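Local coordinates for dual specificity protein phosphatase 12 (PDB 4KI9), which removes phosphate from phosphotyrosine as well as phosphoserine and phosphothreonine residues of proteins, the chain here being its catalytic domain, at residues 132-135 with 136-140; 146-150 with 151-155; 154-157 with 158-162. The protein carries 2 engineered substitutions. All coordinates share one frame; numbering follows the deposited sequence.

Interaction 1: 132-135 with 136-140; sequences FEWQ and LKLYQ
L138 lays its CD2 methyl over one face of the W134 indole, a CH-pi contact with CD2 3.9 Å from the centroid of the six-membered ring and displaced toward the rim. CZ2 of W134 comes nearest, 3.6 Å from L138 CD2, while the other methyl, CD1, lies near NE1. The indole reaches this neighbour one turn on because its CG is anti to the backbone N (chi1 169°), which carries the ring along the helix. The backbone links the same two residues, L138 N donating to W134 O at 3.0 Å. An alanine in place of L138 would probably leave this indole face without its methyl cover and take away the leucine's packing on I152 and Y156. On the next flank E133 and K137 stand one turn apart, yet OE1 and NZ are 4.4 Å from each other, too far for a salt bridge. Further out, Q135 suits a buried place because both ends of its amide find backbone partners: OE1 accepts from L64 N and L65 N, and NE2 donates to T62 O. F132 and L136 turn to helix 95-108. The W134-L138 and E133-K137 pairs are i to i+4 neighbours on helix 130-141 of the dual-specificity phosphatase domain.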
loop_
_atom_site.group_PDB
_atom_site.type_symbol
_atom_site.label_atom_id
_atom_site.label_comp_id
_atom_site.label_asym_id
_atom_site.label_seq_id
_atom_site.Cartn_x
_atom_site.Cartn_y
_atom_site.Cartn_z
ATOM N N PHE A 132 -0.719 -5.147 10.462
ATOM C CA PHE A 132 -1.219 -4.284 9.397
ATOM C C PHE A 132 -2.754 -4.224 9.397
ATOM O O PHE A 132 -3.337 -3.162 9.183
ATOM C CB PHE A 132 -0.665 -4.698 8.023
ATOM C CG PHE A 132 0.836 -4.543 7.889
ATOM C CD1 PHE A 132 1.554 -3.751 8.774
ATOM C CD2 PHE A 132 1.527 -5.202 6.882
ATOM C CE1 PHE A 132 2.933 -3.607 8.657
ATOM C CE2 PHE A 132 2.905 -5.066 6.750
ATOM C CZ PHE A 132 3.612 -4.267 7.643
ATOM N N GLU A 133 -3.407 -5.363 9.645
ATOM C CA GLU A 133 -4.860 -5.389 9.776
ATOM C C GLU A 133 -5.347 -4.415 10.840
ATOM O O GLU A 133 -6.268 -3.645 10.601
ATOM C CB GLU A 133 -5.359 -6.796 10.163
ATOM C CG GLU A 133 -5.385 -7.781 9.024
ATOM C CD GLU A 133 -6.286 -8.972 9.322
ATOM O OE1 GLU A 133 -6.827 -9.032 10.447
ATOM O OE2 GLU A 133 -6.457 -9.833 8.431
ATOM N N TRP A 134 -4.734 -4.475 12.018
ATOM C CA TRP A 134 -5.092 -3.593 13.125
ATOM C C TRP A 134 -4.867 -2.119 12.757
ATOM O O TRP A 134 -5.718 -1.259 13.008
ATOM C CB TRP A 134 -4.294 -3.986 14.372
ATOM C CG TRP A 134 -4.369 -3.020 15.510
ATOM C CD1 TRP A 134 -3.348 -2.250 16.008
ATOM C CD2 TRP A 134 -5.520 -2.720 16.301
ATOM N NE1 TRP A 134 -3.802 -1.496 17.066
ATOM C CE2 TRP A 134 -5.131 -1.763 17.262
ATOM C CE3 TRP A 134 -6.845 -3.171 16.293
ATOM C CZ2 TRP A 134 -6.021 -1.250 18.204
ATOM C CZ3 TRP A 134 -7.728 -2.657 17.229
ATOM C CH2 TRP A 134 -7.313 -1.706 18.171
ATOM N N GLN A 135 -3.730 -1.835 12.138
ATOM C CA GLN A 135 -3.425 -0.473 11.684
ATOM C C GLN A 135 -4.454 0.071 10.708
ATOM O O GLN A 135 -4.833 1.234 10.789
ATOM C CB GLN A 135 -1.999 -0.398 11.094
ATOM C CG GLN A 135 -0.918 -0.515 12.182
ATOM C CD GLN A 135 0.460 -0.799 11.618
ATOM O OE1 GLN A 135 0.883 -0.194 10.628
ATOM N NE2 GLN A 135 1.168 -1.727 12.245
ATOM N N LEU A 136 -4.923 -0.759 9.785
ATOM C CA LEU A 136 -5.962 -0.305 8.864
ATOM C C LEU A 136 -7.302 -0.072 9.566
ATOM O O LEU A 136 -8.090 0.782 9.150
ATOM C CB LEU A 136 -6.128 -1.273 7.693
ATOM C CG LEU A 136 -4.970 -1.250 6.701
ATOM C CD1 LEU A 136 -5.171 -2.327 5.651
ATOM C CD2 LEU A 136 -4.867 0.117 6.045
ATOM N N LYS A 137 -7.563 -0.825 10.634
ATOM C CA LYS A 137 -8.766 -0.581 11.425
ATOM C C LYS A 137 -8.670 0.777 12.108
ATOM O O LYS A 137 -9.644 1.530 12.148
ATOM C CB LYS A 137 -8.995 -1.721 12.438
ATOM C CG LYS A 137 -9.441 -2.992 11.739
ATOM C CD LYS A 137 -9.691 -4.145 12.704
ATOM C CE LYS A 137 -10.060 -5.391 11.924
ATOM N NZ LYS A 137 -9.817 -6.635 12.698
ATOM N N LEU A 138 -7.476 1.110 12.604
ATOM C CA LEU A 138 -7.246 2.424 13.198
ATOM C C LEU A 138 -7.407 3.532 12.163
ATOM O O LEU A 138 -7.988 4.568 12.450
ATOM C CB LEU A 138 -5.851 2.509 13.809
ATOM C CG LEU A 138 -5.558 1.499 14.925
ATOM C CD1 LEU A 138 -4.279 1.875 15.604
ATOM C CD2 LEU A 138 -6.700 1.419 15.937
ATOM N N TYR A 139 -6.863 3.305 10.971
ATOM C CA TYR A 139 -7.006 4.217 9.834
ATOM C C TYR A 139 -8.479 4.536 9.548
ATOM O O TYR A 139 -8.845 5.696 9.422
ATOM C CB TYR A 139 -6.355 3.580 8.606
ATOM C CG TYR A 139 -6.025 4.502 7.435
ATOM C CD1 TYR A 139 -5.278 5.666 7.617
ATOM C CD2 TYR A 139 -6.395 4.153 6.139
ATOM C CE1 TYR A 139 -4.936 6.480 6.536
ATOM C CE2 TYR A 139 -6.065 4.962 5.049
ATOM C CZ TYR A 139 -5.327 6.112 5.255
ATOM O OH TYR A 139 -4.991 6.909 4.186
ATOM N N GLN A 140 -9.317 3.507 9.451
ATOM C CA GLN A 140 -10.762 3.690 9.296
ATOM C C GLN A 140 -11.351 4.465 10.487
ATOM O O GLN A 140 -12.070 5.457 10.313
ATOM C CB GLN A 140 -11.459 2.329 9.162
ATOM C CG GLN A 140 -12.994 2.392 9.107
ATOM C CD GLN A 140 -13.629 1.013 9.013
ATOM O OE1 GLN A 140 -12.979 0.046 8.609
ATOM N NE2 GLN A 140 -14.905 0.917 9.387
#

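Interaction 2: 146-150 with 151-155; sequences VDTSS and AIYKQ
S150 caps the helix that begins at A151: its OG accepts from Y153 N at 3.1 Å and donates to D147 O at 2.8 Å. With chi1 at 69° the hydroxyl sits between the backbone N and the carbonyl carbon, where a short side chain can meet a first-turn amide that has no helical carbonyl four residues back. D147 O also takes S150 N, closing a type I turn from D147 to S150. The aspartate's OD2 accepts from S149 N, which makes an Asx turn, and from S149 OG, which meets it on the syn side.

Among the charged groups, K154 stretches back over the turn; its NZ reaches S149 O in a weak bond of 3.3 Å, while its N is held by S150 O.

The apolar contacts centre on Y153. V146, just before the turn, and T148, within it, both approach the ring obliquely, with V146 CG1 3.8 Å from Y153 CE2 and T148 CA 3.5 Å from Y153 CD1; the T148 side chain lies alongside that of Y153, pointing the same way, CG2 near CE1. The tyrosine hydroxyl is hydrogen-bonded to S66 OG, and V146 packs on Y139.

A serine hydroxyl that accepts and donates at once ties the turn to the amide of Y153, and the carboxylate of D147, near the amino end of the helix, would probably interact favourably with its dipole.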
loop_
_atom_site.group_PDB
_atom_site.type_symbol
_atom_site.label_atom_id
_atom_site.label_comp_id
_atom_site.label_asym_id
_atom_site.label_seq_id
_atom_site.Cartn_x
_atom_site.Cartn_y
_atom_site.Cartn_z
ATOM N N VAL A 146 -4.498 9.747 8.626
ATOM C CA VAL A 146 -3.566 9.620 9.738
ATOM C C VAL A 146 -3.660 10.931 10.505
ATOM O O VAL A 146 -2.953 11.887 10.204
ATOM C CB VAL A 146 -2.101 9.416 9.277
ATOM C CG1 VAL A 146 -1.195 9.200 10.477
ATOM C CG2 VAL A 146 -1.979 8.246 8.287
ATOM N N ASP A 147 -4.563 10.985 11.477
ATOM C CA ASP A 147 -4.780 12.201 12.255
ATOM C C ASP A 147 -3.854 12.214 13.471
ATOM O O ASP A 147 -4.146 11.585 14.488
ATOM C CB ASP A 147 -6.258 12.261 12.665
ATOM C CG ASP A 147 -6.598 13.459 13.540
ATOM O OD1 ASP A 147 -7.783 13.567 13.918
ATOM O OD2 ASP A 147 -5.711 14.283 13.858
ATOM N N THR A 148 -2.742 12.939 13.383
ATOM C CA THR A 148 -1.723 12.857 14.430
ATOM C C THR A 148 -2.154 13.532 15.725
ATOM O O THR A 148 -1.479 13.416 16.741
ATOM C CB THR A 148 -0.390 13.468 13.992
ATOM O OG1 THR A 148 -0.587 14.851 13.683
ATOM C CG2 THR A 148 0.165 12.737 12.776
ATOM N N SER A 149 -3.280 14.233 15.696
ATOM C CA SER A 149 -3.750 14.907 16.895
ATOM C C SER A 149 -4.818 14.083 17.597
ATOM O O SER A 149 -5.280 14.452 18.671
ATOM C CB SER A 149 -4.303 16.293 16.557
ATOM O OG SER A 149 -5.688 16.219 16.271
ATOM N N SER A 150 -5.213 12.965 16.993
ATOM C CA SER A 150 -6.261 12.139 17.582
ATOM C C SER A 150 -5.726 11.328 18.755
ATOM O O SER A 150 -4.527 11.046 18.843
ATOM C CB SER A 150 -6.903 11.215 16.540
ATOM O OG SER A 150 -5.992 10.221 16.117
ATOM N N ALA A 151 -6.621 10.975 19.670
ATOM C CA ALA A 151 -6.253 10.134 20.793
ATOM C C ALA A 151 -5.913 8.738 20.300
ATOM O O ALA A 151 -5.075 8.058 20.888
ATOM C CB ALA A 151 -7.390 10.083 21.828
ATOM N N ILE A 152 -6.574 8.306 19.229
ATOM C CA ILE A 152 -6.292 6.998 18.632
ATOM C C ILE A 152 -4.839 6.918 18.154
ATOM O O ILE A 152 -4.141 5.939 18.428
ATOM C CB ILE A 152 -7.234 6.676 17.456
ATOM C CG1 ILE A 152 -8.631 6.345 17.957
ATOM C CG2 ILE A 152 -6.714 5.486 16.637
ATOM C CD1 ILE A 152 -9.617 6.197 16.842
ATOM N N TYR A 153 -4.382 7.946 17.450
ATOM C CA TYR A 153 -3.006 7.953 16.944
ATOM C C TYR A 153 -1.993 8.056 18.074
ATOM O O TYR A 153 -0.967 7.367 18.073
ATOM C CB TYR A 153 -2.769 9.101 15.933
ATOM C CG TYR A 153 -1.394 9.007 15.296
ATOM C CD1 TYR A 153 -0.362 9.843 15.693
ATOM C CD2 TYR A 153 -1.123 8.042 14.331
ATOM C CE1 TYR A 153 0.901 9.746 15.122
ATOM C CE2 TYR A 153 0.139 7.933 13.753
ATOM C CZ TYR A 153 1.146 8.787 14.150
ATOM O OH TYR A 153 2.409 8.675 13.600
ATOM N N LYS A 154 -2.271 8.916 19.046
ATOM C CA LYS A 154 -1.333 9.083 20.149
ATOM C C LYS A 154 -1.180 7.784 20.929
ATOM O O LYS A 154 -0.064 7.386 21.249
ATOM C CB LYS A 154 -1.750 10.239 21.058
ATOM C CG LYS A 154 -1.618 11.602 20.386
ATOM C CD LYS A 154 -2.322 12.689 21.169
ATOM C CE LYS A 154 -2.200 14.021 20.446
ATOM N NZ LYS A 154 -3.101 15.057 21.027
ATOM N N GLN A 155 -2.295 7.113 21.221
ATOM C CA GLN A 155 -2.224 5.857 21.970
ATOM C C GLN A 155 -1.446 4.804 21.179
ATOM O O GLN A 155 -0.642 4.063 21.734
ATOM C CB GLN A 155 -3.626 5.337 22.315
ATOM C CG GLN A 155 -3.603 4.110 23.194
ATOM C CD GLN A 155 -3.110 4.413 24.601
ATOM O OE1 GLN A 155 -3.100 5.568 25.033
ATOM N NE2 GLN A 155 -2.692 3.373 25.322
#

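Interaction 3: 154-157 with 158-162; sequences KQYR and LQKVT
R157 and K160, two basic residues, pack against each other through carbon: NH1 of R157 lies 3.5 Å from K160 CB, which sits over one face of the guanidinium. The arginine chain bends at chi2 (-63°) and chi3 (-43°), curling the planar group forward along the helix toward K160 and V161. There NH2 also comes within 4.0 Å of V161 CG1, at an oblique approach. The charge is met by a salt bridge from NH1 to D63 OD2, so an arginine is apt here: its flat head can cover apolar neighbours while its rim pairs with an acid. The lysine ammonium keeps well away, 6.4 Å from NH1.

K160 has a second platform in Y156. Its CG lies over one face of the phenol ring, 4.2 Å from the centroid, toward the rim, and CE then runs on to 3.6 Å from Y156 OH. Bends at chi2 and chi4 wrap the chain over the ring, and NZ donates to a water that in turn donates to Y156 O, a carbonyl already taken by K160 N. The phenol oxygen is itself hydrogen-bonded to D63 OD1, so the two oxygens of one carboxylate serve the tyrosine and the arginine.

These are i to i+3 and i to i+4 contacts in the last turns of the terminal helix 151-160, whose Y156 faces helix 130-141 through Q135 and L138.

L158, more exposed, sets CG 3.3 Å from K154 O, its branched aliphatic carbons lying along the backbone of the preceding turn and its chain crossing that of Q155 at about a right angle. Near the carboxyl end of the helix, Q159 O accepts from both T162 N and T162 OG1, the hydroxyl at 2.8 Å.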
loop_
_atom_site.group_PDB
_atom_site.type_symbol
_atom_site.label_atom_id
_atom_site.label_comp_id
_atom_site.label_asym_id
_atom_site.label_seq_id
_atom_site.Cartn_x
_atom_site.Cartn_y
_atom_site.Cartn_z
ATOM N N LYS A 154 -2.271 8.916 19.046
ATOM C CA LYS A 154 -1.333 9.083 20.149
ATOM C C LYS A 154 -1.180 7.784 20.929
ATOM O O LYS A 154 -0.064 7.386 21.249
ATOM C CB LYS A 154 -1.750 10.239 21.058
ATOM C CG LYS A 154 -1.618 11.602 20.386
ATOM C CD LYS A 154 -2.322 12.689 21.169
ATOM C CE LYS A 154 -2.200 14.021 20.446
ATOM N NZ LYS A 154 -3.101 15.057 21.027
ATOM N N GLN A 155 -2.295 7.113 21.221
ATOM C CA GLN A 155 -2.224 5.857 21.970
ATOM C C GLN A 155 -1.446 4.804 21.179
ATOM O O GLN A 155 -0.642 4.063 21.734
ATOM C CB GLN A 155 -3.626 5.337 22.315
ATOM C CG GLN A 155 -3.603 4.110 23.194
ATOM C CD GLN A 155 -3.110 4.413 24.601
ATOM O OE1 GLN A 155 -3.100 5.568 25.033
ATOM N NE2 GLN A 155 -2.692 3.373 25.322
ATOM N N TYR A 156 -1.688 4.751 19.875
ATOM C CA TYR A 156 -0.990 3.826 18.994
ATOM C C TYR A 156 0.531 4.038 18.997
ATOM O O TYR A 156 1.299 3.070 19.004
ATOM C CB TYR A 156 -1.529 3.999 17.572
ATOM C CG TYR A 156 -0.709 3.355 16.479
ATOM C CD1 TYR A 156 0.160 4.113 15.687
ATOM C CD2 TYR A 156 -0.839 2.004 16.198
ATOM C CE1 TYR A 156 0.901 3.521 14.663
ATOM C CE2 TYR A 156 -0.107 1.406 15.172
ATOM C CZ TYR A 156 0.754 2.175 14.409
ATOM O OH TYR A 156 1.471 1.584 13.393
ATOM N N ARG A 157 0.963 5.295 18.972
ATOM C CA ARG A 157 2.396 5.603 18.982
ATOM C C ARG A 157 3.045 5.328 20.352
ATOM O O ARG A 157 4.189 4.893 20.435
ATOM C CB ARG A 157 2.653 7.043 18.521
ATOM C CG ARG A 157 2.393 7.304 17.015
ATOM C CD ARG A 157 3.301 6.501 16.085
ATOM N NE ARG A 157 4.682 6.502 16.562
ATOM C CZ ARG A 157 5.566 5.536 16.327
ATOM N NH1 ARG A 157 5.235 4.479 15.588
ATOM N NH2 ARG A 157 6.788 5.621 16.843
ATOM N N LEU A 158 2.315 5.572 21.430
ATOM C CA LEU A 158 2.812 5.200 22.752
ATOM C C LEU A 158 3.025 3.690 22.814
ATOM O O LEU A 158 4.022 3.217 23.363
ATOM C CB LEU A 158 1.846 5.637 23.863
ATOM C CG LEU A 158 1.632 7.132 24.085
ATOM C CD1 LEU A 158 0.593 7.355 25.162
ATOM C CD2 LEU A 158 2.961 7.779 24.479
ATOM N N GLN A 159 2.085 2.930 22.256
ATOM C CA GLN A 159 2.202 1.471 22.272
ATOM C C GLN A 159 3.373 1.008 21.418
ATOM O O GLN A 159 4.092 0.082 21.785
ATOM C CB GLN A 159 0.893 0.814 21.813
ATOM C CG GLN A 159 -0.261 1.111 22.774
ATOM C CD GLN A 159 -1.558 0.411 22.409
ATOM O OE1 GLN A 159 -2.622 0.749 22.928
ATOM N NE2 GLN A 159 -1.475 -0.574 21.520
ATOM N N LYS A 160 3.567 1.662 20.279
ATOM C CA LYS A 160 4.691 1.328 19.404
ATOM C C LYS A 160 6.061 1.432 20.065
ATOM O O LYS A 160 6.957 0.635 19.766
ATOM C CB LYS A 160 4.629 2.156 18.110
ATOM C CG LYS A 160 3.714 1.529 17.062
ATOM C CD LYS A 160 4.367 0.279 16.486
ATOM C CE LYS A 160 3.428 -0.488 15.586
ATOM N NZ LYS A 160 2.418 -1.215 16.374
ATOM N N VAL A 161 6.238 2.388 20.975
ATOM C CA VAL A 161 7.561 2.578 21.584
ATOM C C VAL A 161 7.833 1.714 22.812
ATOM O O VAL A 161 8.938 1.732 23.353
ATOM C CB VAL A 161 7.864 4.064 21.923
ATOM C CG1 VAL A 161 7.610 4.955 20.700
ATOM C CG2 VAL A 161 7.023 4.545 23.112
ATOM N N THR A 162 6.837 0.958 23.261
ATOM C CA THR A 162 7.034 0.102 24.423
ATOM C C THR A 162 7.803 -1.175 24.092
ATOM O O THR A 162 7.792 -1.643 22.960
ATOM C CB THR A 162 5.711 -0.284 25.083
ATOM O OG1 THR A 162 4.946 -1.085 24.174
ATOM C CG2 THR A 162 4.927 0.960 25.444
HETATM O O HOH W 1 0.774 0.065 18.425
#

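In the fold
The three contacts run in series along the C-terminal part of the chain. Interactions 2 and 3 share K154 and Q155 on helix 151-160, their centres about 10 Å apart; interaction 1 lies on the preceding helix, about 13 and 14 Å from their centres. The two helices join through L138, whose CD1 is 3.5 Å from Y156 CD2 and whose CD2 is 4.1 Å from I152 CG2, while Y139 CE1 meets V146 CG2 at 3.9 Å. Interaction 1 alone approaches the catalytic pocket: the F132 side chain comes about 3 Å from that of substrate-binding S94 and about 5 Å from a bound phosphate. Interactions 2 and 3 lie away from it.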